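Long-range contacts in CmeC (Campylobacter jejuni, PDB 4MT4), which probably forms the outer-membrane exit duct of an efflux pump, a channel assembled from three copies of the chain: residues B[3-8]-B[284-289]; B[178-183]-B[209-214]; B[370-375]-B[440-445]. One frame throughout, in Å; residues are numbered along the deposited sequence.

Contact 1. Residues B[3-8]-B[284-289]; sequences LSPNLN and QQNYLV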
ATOM      1  N   LEU B   3      17.800  -1.937  31.703  1.00 39.94           N
ATOM      2  CA  LEU B   3      17.061  -3.189  31.813  1.00 34.68           C
ATOM      3  C   LEU B   3      16.833  -3.808  30.437  1.00 42.96           C
ATOM      4  O   LEU B   3      16.038  -4.738  30.281  1.00 37.60           O
ATOM      5  CB  LEU B   3      15.725  -2.966  32.520  1.00 36.06           C
ATOM      6  CG  LEU B   3      15.817  -2.355  33.917  1.00 42.38           C
ATOM      7  CD1 LEU B   3      14.438  -2.245  34.538  1.00 42.50           C
ATOM      8  CD2 LEU B   3      16.749  -3.163  34.811  1.00 33.95           C
ATOM      9  N   SER B   4      17.537  -3.282  29.440  1.00 39.07           N
ATOM     10  CA  SER B   4      17.468  -3.820  28.088  1.00 52.56           C
ATOM     11  C   SER B   4      18.116  -5.195  28.018  1.00 46.20           C
ATOM     12  O   SER B   4      19.250  -5.377  28.465  1.00 48.95           O
ATOM     13  CB  SER B   4      18.135  -2.869  27.092  1.00 34.02           C
ATOM     14  OG  SER B   4      17.346  -1.708  26.900  1.00 59.29           O
ATOM     15  N   PRO B   5      17.392  -6.171  27.456  1.00 44.93           N
ATOM     16  CA  PRO B   5      17.915  -7.534  27.349  1.00 50.91           C
ATOM     17  C   PRO B   5      19.040  -7.623  26.325  1.00 45.14           C
ATOM     18  O   PRO B   5      19.143  -6.753  25.460  1.00 45.84           O
ATOM     19  CB  PRO B   5      16.695  -8.339  26.898  1.00 35.91           C
ATOM     20  CG  PRO B   5      15.871  -7.352  26.134  1.00 39.70           C
ATOM     21  CD  PRO B   5      16.056  -6.038  26.848  1.00 39.76           C
ATOM     22  N   ASN B   6      19.872  -8.656  26.431  1.00 53.87           N
ATOM     23  CA  ASN B   6      20.917  -8.894  25.443  1.00 58.53           C
ATOM     24  C   ASN B   6      20.314  -9.215  24.080  1.00 46.85           C
ATOM     25  O   ASN B   6      19.444 -10.079  23.966  1.00 57.48           O
ATOM     26  CB  ASN B   6      21.838 -10.032  25.890  1.00 54.98           C
ATOM     27  CG  ASN B   6      22.677  -9.663  27.097  1.00 65.54           C
ATOM     28  OD1 ASN B   6      22.900  -8.485  27.375  1.00 72.52           O
ATOM     29  ND2 ASN B   6      23.154 -10.671  27.820  1.00 80.63           N
ATOM     30  N   LEU B   7      20.773  -8.513  23.049  1.00 54.09           N
ATOM     31  CA  LEU B   7      20.274  -8.743  21.701  1.00 67.19           C
ATOM     32  C   LEU B   7      21.026  -9.893  21.046  1.00 55.18           C
ATOM     33  O   LEU B   7      22.221  -9.789  20.769  1.00 59.89           O
ATOM     34  CB  LEU B   7      20.395  -7.474  20.856  1.00 51.31           C
ATOM     35  CG  LEU B   7      19.714  -7.529  19.490  1.00 56.16           C
ATOM     36  CD1 LEU B   7      18.222  -7.792  19.641  1.00 54.56           C
ATOM     37  CD2 LEU B   7      19.959  -6.240  18.733  1.00 53.23           C
ATOM     38  N   ASN B   8      20.317 -10.991  20.804  1.00 63.00           N
ATOM     39  CA  ASN B   8      20.929 -12.192  20.248  1.00 79.50           C
ATOM     40  C   ASN B   8      20.434 -12.510  18.843  1.00 76.84           C
ATOM     41  O   ASN B   8      19.482 -13.269  18.663  1.00 83.92           O
ATOM     42  CB  ASN B   8      20.673 -13.387  21.169  1.00 75.61           C
ATOM     43  CG  ASN B   8      21.272 -13.197  22.546  1.00 92.59           C
ATOM     44  OD1 ASN B   8      20.577 -13.291  23.558  1.00 83.92           O
ATOM     45  ND2 ASN B   8      22.571 -12.920  22.593  1.00 88.95           N
ATOM     46  N   GLN B 284      16.380  -1.186  18.098  1.00 42.80           N
ATOM     47  CA  GLN B 284      15.567  -0.075  18.572  1.00 45.73           C
ATOM     48  C   GLN B 284      14.448  -0.580  19.473  1.00 41.72           C
ATOM     49  O   GLN B 284      14.233  -0.060  20.566  1.00 42.65           O
ATOM     50  CB  GLN B 284      14.984   0.706  17.394  1.00 37.20           C
ATOM     51  CG  GLN B 284      14.009   1.793  17.802  1.00 29.80           C
ATOM     52  CD  GLN B 284      13.454   2.554  16.615  1.00 49.89           C
ATOM     53  OE1 GLN B 284      13.299   2.001  15.525  1.00 49.23           O
ATOM     54  NE2 GLN B 284      13.153   3.831  16.819  1.00 42.13           N
ATOM     55  N   GLN B 285      13.744  -1.605  19.005  1.00 44.64           N
ATOM     56  CA  GLN B 285      12.659  -2.212  19.768  1.00 39.08           C
ATOM     57  C   GLN B 285      13.195  -2.930  21.003  1.00 50.34           C
ATOM     58  O   GLN B 285      12.521  -3.002  22.031  1.00 44.94           O
ATOM     59  CB  GLN B 285      11.865  -3.186  18.894  1.00 38.85           C
ATOM     60  CG  GLN B 285      11.153  -2.523  17.725  1.00 42.79           C
ATOM     61  CD  GLN B 285      10.137  -1.492  18.179  1.00 45.37           C
ATOM     62  OE1 GLN B 285       9.385  -1.720  19.126  1.00 52.98           O
ATOM     63  NE2 GLN B 285      10.118  -0.345  17.509  1.00 47.93           N
ATOM     64  N   ASN B 286      14.411  -3.455  20.896  1.00 42.74           N
ATOM     65  CA  ASN B 286      15.047  -4.147  22.009  1.00 42.31           C
ATOM     66  C   ASN B 286      15.347  -3.190  23.157  1.00 39.89           C
ATOM     67  O   ASN B 286      15.208  -3.545  24.328  1.00 42.25           O
ATOM     68  CB  ASN B 286      16.331  -4.835  21.543  1.00 44.26           C
ATOM     69  CG  ASN B 286      17.006  -5.619  22.649  1.00 39.30           C
ATOM     70  OD1 ASN B 286      16.533  -6.684  23.047  1.00 41.11           O
ATOM     71  ND2 ASN B 286      18.123  -5.102  23.145  1.00 33.34           N
ATOM     72  N   TYR B 287      15.755  -1.973  22.811  1.00 37.64           N
ATOM     73  CA  TYR B 287      16.015  -0.935  23.803  1.00 40.67           C
ATOM     74  C   TYR B 287      14.723  -0.488  24.480  1.00 40.26           C
ATOM     75  O   TYR B 287      14.713  -0.143  25.661  1.00 39.00           O
ATOM     76  CB  TYR B 287      16.710   0.265  23.153  1.00 39.89           C
ATOM     77  CG  TYR B 287      18.200   0.082  22.954  1.00 43.16           C
ATOM     78  CD1 TYR B 287      19.007  -0.381  23.988  1.00 40.44           C
ATOM     79  CD2 TYR B 287      18.799   0.367  21.731  1.00 41.72           C
ATOM     80  CE1 TYR B 287      20.369  -0.551  23.810  1.00 42.00           C
ATOM     81  CE2 TYR B 287      20.158   0.199  21.544  1.00 36.81           C
ATOM     82  CZ  TYR B 287      20.938  -0.259  22.584  1.00 47.56           C
ATOM     83  OH  TYR B 287      22.290  -0.422  22.390  1.00 45.16           O
ATOM     84  N   LEU B 288      13.633  -0.500  23.718  1.00 40.90           N
ATOM     85  CA  LEU B 288      12.334  -0.075  24.229  1.00 42.56           C
ATOM     86  C   LEU B 288      11.747  -1.099  25.192  1.00 39.52           C
ATOM     87  O   LEU B 288      10.856  -0.781  25.979  1.00 43.23           O
ATOM     88  CB  LEU B 288      11.364   0.178  23.075  1.00 32.17           C
ATOM     89  CG  LEU B 288      11.691   1.400  22.215  1.00 45.49           C
ATOM     90  CD1 LEU B 288      10.669   1.568  21.102  1.00 27.80           C
ATOM     91  CD2 LEU B 288      11.770   2.652  23.080  1.00 31.62           C
ATOM     92  N   VAL B 289      12.240  -2.331  25.116  1.00 41.54           N
ATOM     93  CA  VAL B 289      11.862  -3.355  26.078  1.00 37.02           C
ATOM     94  C   VAL B 289      12.396  -2.966  27.452  1.00 42.93           C
ATOM     95  O   VAL B 289      11.694  -3.078  28.460  1.00 40.92           O
ATOM     96  CB  VAL B 289      12.398  -4.745  25.680  1.00 39.29           C
ATOM     97  CG1 VAL B 289      12.174  -5.748  26.803  1.00 34.73           C
ATOM     98  CG2 VAL B 289      11.737  -5.220  24.393  1.00 40.42           C
TER

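Contact 2. Residues B[178-183]-B[209-214]; sequences EAYESA and ANLESM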
ATOM      1  N   GLU B 178       9.875   2.017 -40.097  1.00 59.01           N
ATOM      2  CA  GLU B 178      10.322   1.504 -41.388  1.00 73.85           C
ATOM      3  C   GLU B 178       9.395   0.415 -41.907  1.00 70.83           C
ATOM      4  O   GLU B 178       9.097   0.359 -43.100  1.00 73.94           O
ATOM      5  CB  GLU B 178      11.750   0.964 -41.281  1.00 64.49           C
ATOM      6  CG  GLU B 178      12.117  -0.083 -42.330  1.00 98.16           C
ATOM      7  CD  GLU B 178      12.103   0.460 -43.746  1.00 98.15           C
ATOM      8  OE1 GLU B 178      12.154   1.697 -43.922  1.00 99.19           O
ATOM      9  OE2 GLU B 178      12.041  -0.360 -44.686  1.00 93.94           O
ATOM     10  N   ALA B 179       8.952  -0.450 -41.001  1.00 57.69           N
ATOM     11  CA  ALA B 179       8.024  -1.517 -41.343  1.00 51.41           C
ATOM     12  C   ALA B 179       6.724  -0.940 -41.889  1.00 70.74           C
ATOM     13  O   ALA B 179       6.072  -1.545 -42.736  1.00 67.01           O
ATOM     14  CB  ALA B 179       7.751  -2.394 -40.133  1.00 52.17           C
ATOM     15  N   TYR B 180       6.360   0.240 -41.400  1.00 62.63           N
ATOM     16  CA  TYR B 180       5.165   0.929 -41.867  1.00 61.94           C
ATOM     17  C   TYR B 180       5.400   1.605 -43.214  1.00 59.05           C
ATOM     18  O   TYR B 180       4.532   1.578 -44.087  1.00 62.24           O
ATOM     19  CB  TYR B 180       4.710   1.964 -40.837  1.00 47.18           C
ATOM     20  CG  TYR B 180       3.707   2.959 -41.378  1.00 49.59           C
ATOM     21  CD1 TYR B 180       2.380   2.599 -41.573  1.00 57.15           C
ATOM     22  CD2 TYR B 180       4.087   4.258 -41.689  1.00 54.29           C
ATOM     23  CE1 TYR B 180       1.461   3.505 -42.067  1.00 48.39           C
ATOM     24  CE2 TYR B 180       3.175   5.170 -42.183  1.00 57.32           C
ATOM     25  CZ  TYR B 180       1.863   4.788 -42.370  1.00 58.60           C
ATOM     26  OH  TYR B 180       0.952   5.696 -42.861  1.00 68.58           O
ATOM     27  N   GLU B 181       6.574   2.210 -43.372  1.00 61.18           N
ATOM     28  CA  GLU B 181       6.920   2.926 -44.597  1.00 69.31           C
ATOM     29  C   GLU B 181       6.901   2.011 -45.817  1.00 72.06           C
ATOM     30  O   GLU B 181       6.253   2.312 -46.819  1.00 75.34           O
ATOM     31  CB  GLU B 181       8.300   3.581 -44.467  1.00 69.95           C
ATOM     32  CG  GLU B 181       8.404   4.630 -43.368  1.00 76.44           C
ATOM     33  CD  GLU B 181       7.483   5.813 -43.587  1.00 96.40           C
ATOM     34  OE1 GLU B 181       7.155   6.108 -44.756  1.00 93.42           O
ATOM     35  OE2 GLU B 181       7.083   6.448 -42.587  1.00 84.91           O
ATOM     36  N   SER B 182       7.611   0.891 -45.729  1.00 60.31           N
ATOM     37  CA  SER B 182       7.701  -0.038 -46.848  1.00 76.00           C
ATOM     38  C   SER B 182       6.373  -0.745 -47.088  1.00 75.38           C
ATOM     39  O   SER B 182       6.063  -1.127 -48.215  1.00 72.98           O
ATOM     40  CB  SER B 182       8.810  -1.062 -46.605  1.00 71.98           C
ATOM     41  OG  SER B 182      10.016  -0.423 -46.229  1.00 81.45           O
ATOM     42  N   ALA B 183       5.592  -0.916 -46.026  1.00 65.08           N
ATOM     43  CA  ALA B 183       4.264  -1.505 -46.146  1.00 63.44           C
ATOM     44  C   ALA B 183       3.346  -0.575 -46.926  1.00 64.83           C
ATOM     45  O   ALA B 183       2.436  -1.023 -47.626  1.00 57.17           O
ATOM     46  CB  ALA B 183       3.682  -1.801 -44.776  1.00 56.06           C
ATOM     47  N   ALA B 209      -4.701  -4.696 -45.848  1.00 54.37           N
ATOM     48  CA  ALA B 209      -4.788  -5.241 -44.497  1.00 54.78           C
ATOM     49  C   ALA B 209      -3.429  -5.175 -43.815  1.00 58.57           C
ATOM     50  O   ALA B 209      -3.329  -4.867 -42.628  1.00 60.14           O
ATOM     51  CB  ALA B 209      -5.300  -6.674 -44.528  1.00 43.18           C
ATOM     52  N   ASN B 210      -2.383  -5.464 -44.582  1.00 49.05           N
ATOM     53  CA  ASN B 210      -1.017  -5.401 -44.083  1.00 53.07           C
ATOM     54  C   ASN B 210      -0.609  -3.969 -43.749  1.00 53.63           C
ATOM     55  O   ASN B 210       0.089  -3.725 -42.768  1.00 49.07           O
ATOM     56  CB  ASN B 210      -0.054  -6.004 -45.108  1.00 45.92           C
ATOM     57  CG  ASN B 210       1.384  -5.973 -44.643  1.00 51.13           C
ATOM     58  OD1 ASN B 210       1.818  -6.829 -43.872  1.00 51.51           O
ATOM     59  ND2 ASN B 210       2.139  -4.987 -45.116  1.00 40.84           N
ATOM     60  N   LEU B 211      -1.064  -3.028 -44.571  1.00 46.69           N
ATOM     61  CA  LEU B 211      -0.771  -1.613 -44.373  1.00 49.91           C
ATOM     62  C   LEU B 211      -1.398  -1.104 -43.074  1.00 52.81           C
ATOM     63  O   LEU B 211      -0.730  -0.456 -42.266  1.00 42.94           O
ATOM     64  CB  LEU B 211      -1.274  -0.799 -45.571  1.00 45.79           C
ATOM     65  CG  LEU B 211      -0.768   0.625 -45.848  1.00 56.65           C
ATOM     66  CD1 LEU B 211      -1.918   1.622 -45.776  1.00 55.54           C
ATOM     67  CD2 LEU B 211       0.377   1.048 -44.928  1.00 46.98           C
ATOM     68  N   GLU B 212      -2.677  -1.408 -42.875  1.00 50.96           N
ATOM     69  CA  GLU B 212      -3.393  -0.950 -41.691  1.00 51.53           C
ATOM     70  C   GLU B 212      -2.891  -1.629 -40.423  1.00 60.63           C
ATOM     71  O   GLU B 212      -2.833  -1.007 -39.360  1.00 54.94           O
ATOM     72  CB  GLU B 212      -4.897  -1.190 -41.846  1.00 50.88           C
ATOM     73  CG  GLU B 212      -5.508  -0.576 -43.101  1.00 56.03           C
ATOM     74  CD  GLU B 212      -5.446   0.943 -43.116  1.00 67.68           C
ATOM     75  OE1 GLU B 212      -5.315   1.557 -42.035  1.00 58.71           O
ATOM     76  OE2 GLU B 212      -5.536   1.526 -44.217  1.00 72.60           O
ATOM     77  N   SER B 213      -2.531  -2.905 -40.534  1.00 57.10           N
ATOM     78  CA  SER B 213      -1.997  -3.650 -39.400  1.00 44.86           C
ATOM     79  C   SER B 213      -0.683  -3.040 -38.926  1.00 57.08           C
ATOM     80  O   SER B 213      -0.458  -2.879 -37.729  1.00 56.94           O
ATOM     81  CB  SER B 213      -1.792  -5.120 -39.764  1.00 45.32           C
ATOM     82  OG  SER B 213      -1.238  -5.847 -38.680  1.00 65.01           O
ATOM     83  N   MET B 214       0.177  -2.692 -39.878  1.00 52.68           N
ATOM     84  CA  MET B 214       1.451  -2.056 -39.564  1.00 58.07           C
ATOM     85  C   MET B 214       1.243  -0.680 -38.940  1.00 49.53           C
ATOM     86  O   MET B 214       1.922  -0.318 -37.982  1.00 50.46           O
ATOM     87  CB  MET B 214       2.320  -1.935 -40.818  1.00 43.26           C
ATOM     88  CG  MET B 214       2.877  -3.260 -41.321  1.00 69.26           C
ATOM     89  SD  MET B 214       3.928  -4.091 -40.114  1.00 70.35           S
ATOM     90  CE  MET B 214       4.465  -5.511 -41.054  1.00 69.62           C
TER
HETATM   91  O   HOH W   1       1.320  -3.297 -47.335  1.00 50.51           O

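Contact 3. Residues B[370-375]-B[440-445]; sequences RYALVA and VDVIKA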
ATOM      1  N   ARG B 370      19.153 -14.995  -5.793  1.00 42.25           N
ATOM      2  CA  ARG B 370      19.070 -16.217  -6.587  1.00 49.50           C
ATOM      3  C   ARG B 370      18.510 -15.945  -7.978  1.00 55.05           C
ATOM      4  O   ARG B 370      19.068 -16.392  -8.978  1.00 49.41           O
ATOM      5  CB  ARG B 370      18.203 -17.266  -5.890  1.00 54.48           C
ATOM      6  CG  ARG B 370      17.971 -18.516  -6.730  1.00 43.89           C
ATOM      7  CD  ARG B 370      16.974 -19.465  -6.082  1.00 56.78           C
ATOM      8  NE  ARG B 370      16.928 -20.756  -6.766  1.00 72.55           N
ATOM      9  CZ  ARG B 370      16.522 -21.888  -6.199  1.00 75.55           C
ATOM     10  NH1 ARG B 370      16.129 -21.897  -4.932  1.00 58.83           N
ATOM     11  NH2 ARG B 370      16.514 -23.015  -6.897  1.00 68.92           N
ATOM     12  N   TYR B 371      17.403 -15.210  -8.033  1.00 47.15           N
ATOM     13  CA  TYR B 371      16.752 -14.922  -9.304  1.00 48.70           C
ATOM     14  C   TYR B 371      17.614 -14.018 -10.177  1.00 55.36           C
ATOM     15  O   TYR B 371      17.783 -14.278 -11.366  1.00 46.18           O
ATOM     16  CB  TYR B 371      15.382 -14.276  -9.086  1.00 46.87           C
ATOM     17  CG  TYR B 371      14.612 -14.083 -10.373  1.00 54.21           C
ATOM     18  CD1 TYR B 371      13.901 -15.133 -10.939  1.00 54.95           C
ATOM     19  CD2 TYR B 371      14.608 -12.859 -11.030  1.00 53.04           C
ATOM     20  CE1 TYR B 371      13.202 -14.968 -12.118  1.00 55.70           C
ATOM     21  CE2 TYR B 371      13.913 -12.686 -12.210  1.00 59.09           C
ATOM     22  CZ  TYR B 371      13.211 -13.745 -12.749  1.00 48.92           C
ATOM     23  OH  TYR B 371      12.514 -13.583 -13.924  1.00 64.33           O
ATOM     24  N   ALA B 372      18.162 -12.962  -9.583  1.00 47.83           N
ATOM     25  CA  ALA B 372      18.971 -11.999 -10.322  1.00 47.95           C
ATOM     26  C   ALA B 372      20.173 -12.664 -10.987  1.00 47.55           C
ATOM     27  O   ALA B 372      20.511 -12.354 -12.128  1.00 46.61           O
ATOM     28  CB  ALA B 372      19.430 -10.881  -9.403  1.00 42.23           C
ATOM     29  N   LEU B 373      20.807 -13.585 -10.268  1.00 42.85           N
ATOM     30  CA  LEU B 373      21.971 -14.295 -10.787  1.00 54.84           C
ATOM     31  C   LEU B 373      21.594 -15.252 -11.913  1.00 49.55           C
ATOM     32  O   LEU B 373      22.251 -15.283 -12.956  1.00 46.53           O
ATOM     33  CB  LEU B 373      22.674 -15.061  -9.666  1.00 40.82           C
ATOM     34  CG  LEU B 373      23.446 -14.210  -8.658  1.00 49.65           C
ATOM     35  CD1 LEU B 373      23.997 -15.072  -7.530  1.00 37.80           C
ATOM     36  CD2 LEU B 373      24.568 -13.440  -9.345  1.00 45.43           C
ATOM     37  N   VAL B 374      20.539 -16.033 -11.697  1.00 45.40           N
ATOM     38  CA  VAL B 374      20.091 -17.000 -12.695  1.00 48.48           C
ATOM     39  C   VAL B 374      19.537 -16.300 -13.933  1.00 54.56           C
ATOM     40  O   VAL B 374      19.816 -16.704 -15.060  1.00 54.29           O
ATOM     41  CB  VAL B 374      19.023 -17.953 -12.122  1.00 52.05           C
ATOM     42  CG1 VAL B 374      18.457 -18.845 -13.212  1.00 39.90           C
ATOM     43  CG2 VAL B 374      19.614 -18.799 -11.002  1.00 56.01           C
ATOM     44  N   ALA B 375      18.758 -15.244 -13.717  1.00 46.29           N
ATOM     45  CA  ALA B 375      18.170 -14.494 -14.822  1.00 54.32           C
ATOM     46  C   ALA B 375      19.247 -13.857 -15.689  1.00 49.50           C
ATOM     47  O   ALA B 375      19.153 -13.867 -16.912  1.00 49.64           O
ATOM     48  CB  ALA B 375      17.214 -13.430 -14.302  1.00 37.50           C
ATOM     49  N   VAL B 440      21.439  -4.589 -13.830  1.00 42.44           N
ATOM     50  CA  VAL B 440      21.041  -3.702 -12.745  1.00 52.25           C
ATOM     51  C   VAL B 440      20.449  -4.480 -11.571  1.00 45.99           C
ATOM     52  O   VAL B 440      20.748  -4.189 -10.412  1.00 45.07           O
ATOM     53  CB  VAL B 440      20.017  -2.656 -13.232  1.00 50.64           C
ATOM     54  CG1 VAL B 440      19.613  -1.728 -12.098  1.00 45.08           C
ATOM     55  CG2 VAL B 440      20.591  -1.861 -14.393  1.00 44.35           C
ATOM     56  N   ASP B 441      19.614  -5.470 -11.879  1.00 48.59           N
ATOM     57  CA  ASP B 441      18.978  -6.290 -10.853  1.00 39.83           C
ATOM     58  C   ASP B 441      20.010  -6.997  -9.980  1.00 48.43           C
ATOM     59  O   ASP B 441      19.842  -7.096  -8.766  1.00 52.69           O
ATOM     60  CB  ASP B 441      18.037  -7.316 -11.490  1.00 42.56           C
ATOM     61  CG  ASP B 441      16.745  -6.692 -11.984  1.00 56.45           C
ATOM     62  OD1 ASP B 441      16.311  -5.678 -11.396  1.00 58.25           O
ATOM     63  OD2 ASP B 441      16.159  -7.215 -12.957  1.00 57.27           O
ATOM     64  N   VAL B 442      21.076  -7.486 -10.606  1.00 47.35           N
ATOM     65  CA  VAL B 442      22.173  -8.118  -9.880  1.00 51.41           C
ATOM     66  C   VAL B 442      22.880  -7.100  -8.995  1.00 46.12           C
ATOM     67  O   VAL B 442      23.111  -7.346  -7.812  1.00 44.87           O
ATOM     68  CB  VAL B 442      23.200  -8.756 -10.837  1.00 45.94           C
ATOM     69  CG1 VAL B 442      24.404  -9.270 -10.059  1.00 43.84           C
ATOM     70  CG2 VAL B 442      22.559  -9.874 -11.638  1.00 44.23           C
ATOM     71  N   ILE B 443      23.219  -5.956  -9.580  1.00 45.48           N
ATOM     72  CA  ILE B 443      23.851  -4.868  -8.842  1.00 52.19           C
ATOM     73  C   ILE B 443      22.971  -4.410  -7.680  1.00 46.23           C
ATOM     74  O   ILE B 443      23.458  -4.188  -6.570  1.00 42.10           O
ATOM     75  CB  ILE B 443      24.152  -3.665  -9.764  1.00 53.22           C
ATOM     76  CG1 ILE B 443      25.128  -4.074 -10.872  1.00 53.73           C
ATOM     77  CG2 ILE B 443      24.712  -2.501  -8.960  1.00 44.99           C
ATOM     78  CD1 ILE B 443      25.417  -2.976 -11.876  1.00 41.10           C
ATOM     79  N   LYS B 444      21.673  -4.284  -7.942  1.00 44.61           N
ATOM     80  CA  LYS B 444      20.716  -3.870  -6.921  1.00 46.23           C
ATOM     81  C   LYS B 444      20.622  -4.888  -5.789  1.00 51.53           C
ATOM     82  O   LYS B 444      20.554  -4.524  -4.616  1.00 47.34           O
ATOM     83  CB  LYS B 444      19.331  -3.663  -7.540  1.00 45.50           C
ATOM     84  CG  LYS B 444      18.278  -3.157  -6.562  1.00 54.55           C
ATOM     85  CD  LYS B 444      16.868  -3.476  -7.038  1.00 63.99           C
ATOM     86  CE  LYS B 444      16.609  -2.942  -8.437  1.00 65.78           C
ATOM     87  NZ  LYS B 444      15.230  -3.255  -8.904  1.00 63.65           N
ATOM     88  N   ALA B 445      20.619  -6.168  -6.150  1.00 49.50           N
ATOM     89  CA  ALA B 445      20.460  -7.245  -5.177  1.00 46.80           C
ATOM     90  C   ALA B 445      21.669  -7.372  -4.256  1.00 48.25           C
ATOM     91  O   ALA B 445      21.561  -7.891  -3.147  1.00 42.87           O
ATOM     92  CB  ALA B 445      20.204  -8.563  -5.889  1.00 40.35           C
TER

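Contact 1. Residues B[3-8]-B[284-289]
The side-chain amide of Asn-286 reaches out from helix 273-293 to bond the extended chain of residues 3-8. Its ND2 donates to Pro-5 O at 3.0 Å. The bond is nearly straight (N-H...O 165°); the acceptor lies in the plane of the amide, while the donor is tilted 22° from the plane of the carbonyl. With CG anti to the backbone N (chi1 -178°), the amide extends off the helix far enough for ND2 to reach the loop. Pro-5 and Leu-7 also touch the amide: the proline CG sits 3.2 Å from Asn-286 OD1, and Leu-7 CD1 lies 3.9 Å from Asn-286 CG. On the side toward the C-terminal end of the helix, Pro-5 CD rests on Val-289 CG1 at 3.9 Å. Ser-4 enters beside Tyr-287, its OG in the plane of the ring and 3.6 Å from CD1.

A second shell steadies these groups. Lys-351 of helix 339-405 bonds Asn-286 OD1, so both ends of the amide are engaged and its rotation is set. Asp-132 of helix 129-195 takes up the hydroxyl of Ser-4, and Arg-293 bonds Leu-3 O. The bound (2S)-1-(pentanoyloxy)propan-2-yl hexanoate, whose pocket includes Cys-1, lies about 12 Å from the side chain of Ser-4. The contact thus lays the N-terminal segment of a lipoprotein along the helical part of the channel, as in lipid-anchored outer membrane factors.

Contact 2. Residues B[178-183]-B[209-214]
Tyr-180 and Ala-183 pack against Leu-211 and Met-214 where helices 129-195 and 201-236 run antiparallel as the two arms of a helical hairpin. Such hairpins build the periplasmic tunnel of outer membrane factors, and a coiled coil is predicted over residues 204-238. The local axes approach to 9.0 Å, with 156° between their directions.

Apolar packing carries most of the contact. Ala-183 CB points at the facing helix and meets Met-214 CG at 3.8 Å. The methionine chain bends at chi2 (-60°), which turns SD along the partner helix to lie 4.2 Å from Ala-179 CB. Leu-211 works on another flank: its CD2 comes within 3.9 Å of Tyr-180 CE1, the two side chains slanting past each other, and also rests against the backbone carbonyl carbon of Ala-183. The chi2 of Leu-211 (-118°) is far from staggered, so the exact placing of its methyls deserves caution.

Neighbouring elements cover the pair. Leu-415, Gln-419 and Leu-422 of helix 411-445 lie against Asn-210, Met-214 and Ala-179 respectively, and Arg-418 bonds Ala-179 O. Behind the second arm, Ala-388 and Ser-392 of a neighbouring subunit pack on Glu-212 and Ala-209.

Polar linkage is indirect. A water bridges Ala-183 O, at a doubtfully short distance, to the amide of Asn-210. That amide nitrogen sits 3.6 Å from Ala-183 CB, and the water accepts its N-H at 2.9 Å from ND2.

Contact 3. Residues B[370-375]-B[440-445]
Ala-372 meets Val-442 where helix 339-405 and helix 411-445, antiparallel arms of the second helical hairpin of the outer membrane factor fold, lie side by side. The local axes come to 8.6 Å and make an angle of 150°, a close spacing allowed by the small Ala-372: its CB faces the other helix and packs on backbone, 3.9 Å from both Asp-441 O and Val-442 CA. On the same helix as Ala-372, Arg-370 stretches away from Val-442, and its guanidinium bonds the carbonyls of Ile-243 and Lys-246 of a neighbouring subunit.

Val-442 divides its two methyls between two neighbours. With CG1 anti to the backbone N (chi1 174°), CG2 is turned toward helix 339-405 and lies 3.3 Å from Ala-372 O, whereas CG1 meets Leu-373 CD2 at 4.2 Å. In Leu-373, CD1 lies anti to CA (chi2 175°), and it is the other branch, CD2, that meets the valine.

Asp-441 offers its CB to Ala-372, but its charged end leaves this apolar line: OD1 is bonded by Gln-161 of helix 129-195 and also makes a long salt bridge to Lys-444 NZ, one turn on in the same helix. Farther along that helix, Ala-445 adds a second methyl to the packing, its CB 4.3 Å from Ala-372 CB.

Contacts 2 and 3 are equivalent in kind: both are buried, and each joins the antiparallel arms of a helical hairpin, a different one in each case (129-195 with 201-236, and 339-405 with 411-445). In both an alanine CB faces the partner helix, against Met-214 in contact 2 and largely against backbone in contact 3. A water links the arms in contact 2, whereas in contact 3 Asp-441 turns chiefly to Gln-161 of helix 129-195. Contact 1 is partly buried and joins a loop to a helix through a direct amide-to-carbonyl bond. Contact 3 is nearest the chain's centre; helix 339-405, one of its arms, also supplies Lys-351 beside contact 1.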